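Local structure of GDSL-like Lipase/Acylhydrolase family protein (Neisseria meningitidis, 4K7J) at residues I56-D61 against F68-L73. The protein probably removes O-linked acetyl groups from peptidoglycan, acting as an esterase of the SGNH (GDSL-like) hydrolase family. Numbering follows the deposited sequence.
Sequences ILQIGD and FFTDSL
The amide of Gln58 packs against the methyl of Thr70 and the ring of Phe69 on the sheet-facing side of the helix. The chain runs extended beyond CG, with CG itself anti to the backbone N (chi1 -179°), and this carries the carboxamide across the gap between the backbones. Thr70 CG2, anti to its own carbonyl carbon, lies alongside almost the whole length of the glutamine, coming nearest at CD, 3.4 Å away, while Thr70 OG1 is hydrogen-bonded to Asp67 OD1. The amide meets the CD1-CE1 bond of Phe69 obliquely: NE2 is 3.7 Å from CD1, OE1 3.8 Å from CE1. The two side chains cross at roughly a right angle, and the amide and ring planes stand 57° apart, short of a flat stack. Farther along, Leu73 CD2 approaches Gln58 OE1 at 4.3 Å. That oxygen is buried without a polar partner in the model, whereas NE2 is hydrogen-bonded to Thr64 OG1, which probably helps to set the rotation of the amide. Residues 56-60 and 68-73 run nearly antiparallel, at 167°, as where an alpha/beta strand leads into a helix packed on the sheet, here via short helix 62-65. Strand 53-60 lies between strands 242-246 and 208-215; helix 354-373 flanks Ser72.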
loop_
_atom_site.group_PDB
_atom_site.type_symbol
_atom_site.label_atom_id
_atom_site.label_comp_id
_atom_site.label_asym_id
_atom_site.label_seq_id
_atom_site.Cartn_x
_atom_site.Cartn_y
_atom_site.Cartn_z
ATOM N N ILE A 56 0.428 -5.123 -7.437
ATOM C CA ILE A 56 -0.374 -5.187 -6.220
ATOM C C ILE A 56 -0.078 -3.941 -5.390
ATOM O O ILE A 56 1.086 -3.647 -5.108
ATOM C CB ILE A 56 -0.008 -6.449 -5.389
ATOM C CG1 ILE A 56 -0.405 -7.720 -6.137
ATOM C CG2 ILE A 56 -0.684 -6.430 -4.013
ATOM C CD1 ILE A 56 0.098 -9.005 -5.449
ATOM N N LEU A 57 -1.123 -3.207 -5.009
ATOM C CA LEU A 57 -0.962 -1.960 -4.255
ATOM C C LEU A 57 -1.714 -2.002 -2.918
ATOM O O LEU A 57 -2.942 -2.021 -2.890
ATOM C CB LEU A 57 -1.474 -0.775 -5.084
ATOM C CG LEU A 57 -1.522 0.601 -4.419
ATOM C CD1 LEU A 57 -0.120 1.006 -3.970
ATOM C CD2 LEU A 57 -2.121 1.653 -5.387
ATOM N N GLN A 58 -0.980 -1.990 -1.811
ATOM C CA GLN A 58 -1.630 -2.008 -0.510
ATOM C C GLN A 58 -1.634 -0.629 0.145
ATOM O O GLN A 58 -0.578 -0.036 0.411
ATOM C CB GLN A 58 -0.980 -3.036 0.427
ATOM C CG GLN A 58 -1.673 -3.078 1.792
ATOM C CD GLN A 58 -1.407 -4.358 2.549
ATOM O OE1 GLN A 58 -1.367 -5.444 1.962
ATOM N NE2 GLN A 58 -1.222 -4.244 3.864
ATOM N N ILE A 59 -2.835 -0.131 0.408
ATOM C CA ILE A 59 -3.015 1.186 0.991
ATOM C C ILE A 59 -3.654 0.985 2.347
ATOM O O ILE A 59 -4.685 0.322 2.448
ATOM C CB ILE A 59 -3.924 2.064 0.110
ATOM C CG1 ILE A 59 -3.505 1.947 -1.361
ATOM C CG2 ILE A 59 -3.916 3.542 0.599
ATOM C CD1 ILE A 59 -4.494 2.569 -2.347
ATOM N N GLY A 60 -3.037 1.522 3.396
ATOM C CA GLY A 60 -3.534 1.276 4.739
ATOM C C GLY A 60 -2.931 2.111 5.859
ATOM O O GLY A 60 -2.540 3.255 5.653
ATOM N N ASP A 61 -2.858 1.526 7.049
ATOM C CA ASP A 61 -2.428 2.246 8.245
ATOM C C ASP A 61 -1.024 1.802 8.680
ATOM O O ASP A 61 -0.210 1.430 7.849
ATOM C CB ASP A 61 -3.444 2.037 9.371
ATOM C CG ASP A 61 -3.743 0.563 9.625
ATOM O OD1 ASP A 61 -2.923 -0.303 9.223
ATOM O OD2 ASP A 61 -4.807 0.257 10.226
ATOM N N PHE A 68 6.494 -4.540 7.246
ATOM C CA PHE A 68 6.754 -5.939 7.633
ATOM C C PHE A 68 5.732 -6.918 7.038
ATOM O O PHE A 68 6.067 -8.050 6.691
ATOM C CB PHE A 68 6.852 -6.101 9.155
ATOM C CG PHE A 68 8.114 -5.534 9.736
ATOM C CD1 PHE A 68 9.330 -6.176 9.544
ATOM C CD2 PHE A 68 8.092 -4.356 10.456
ATOM C CE1 PHE A 68 10.503 -5.654 10.077
ATOM C CE2 PHE A 68 9.263 -3.822 10.981
ATOM C CZ PHE A 68 10.464 -4.475 10.799
ATOM N N PHE A 69 4.494 -6.466 6.901
ATOM C CA PHE A 69 3.427 -7.290 6.331
ATOM C C PHE A 69 3.586 -7.321 4.822
ATOM O O PHE A 69 3.669 -8.385 4.210
ATOM C CB PHE A 69 2.060 -6.701 6.719
ATOM C CG PHE A 69 0.872 -7.513 6.265
ATOM C CD1 PHE A 69 0.365 -7.375 4.983
ATOM C CD2 PHE A 69 0.228 -8.374 7.138
ATOM C CE1 PHE A 69 -0.750 -8.097 4.579
ATOM C CE2 PHE A 69 -0.882 -9.104 6.734
ATOM C CZ PHE A 69 -1.368 -8.965 5.462
ATOM N N THR A 70 3.643 -6.145 4.214
ATOM C CA THR A 70 3.725 -6.067 2.752
ATOM C C THR A 70 5.035 -6.638 2.172
ATOM O O THR A 70 5.048 -7.156 1.062
ATOM C CB THR A 70 3.497 -4.628 2.273
ATOM O OG1 THR A 70 4.164 -3.734 3.165
ATOM C CG2 THR A 70 2.005 -4.298 2.299
ATOM N N ASP A 71 6.130 -6.575 2.921
ATOM C CA ASP A 71 7.380 -7.110 2.399
ATOM C C ASP A 71 7.375 -8.631 2.422
ATOM O O ASP A 71 8.012 -9.275 1.586
ATOM C CB ASP A 71 8.593 -6.582 3.160
ATOM C CG ASP A 71 9.901 -7.025 2.533
ATOM O OD1 ASP A 71 10.107 -6.760 1.322
ATOM O OD2 ASP A 71 10.707 -7.661 3.239
ATOM N N SER A 72 6.646 -9.210 3.371
ATOM C CA SER A 72 6.551 -10.665 3.441
ATOM C C SER A 72 5.706 -11.147 2.268
ATOM O O SER A 72 6.061 -12.105 1.581
ATOM C CB SER A 72 5.964 -11.112 4.780
ATOM O OG SER A 72 5.531 -12.461 4.711
ATOM N N LEU A 73 4.603 -10.445 2.026
ATOM C CA LEU A 73 3.758 -10.695 0.868
ATOM C C LEU A 73 4.573 -10.530 -0.422
ATOM O O LEU A 73 4.492 -11.355 -1.348
ATOM C CB LEU A 73 2.575 -9.724 0.879
ATOM C CG LEU A 73 1.459 -9.936 -0.140
ATOM C CD1 LEU A 73 0.756 -11.243 0.163
ATOM C CD2 LEU A 73 0.476 -8.768 -0.090
#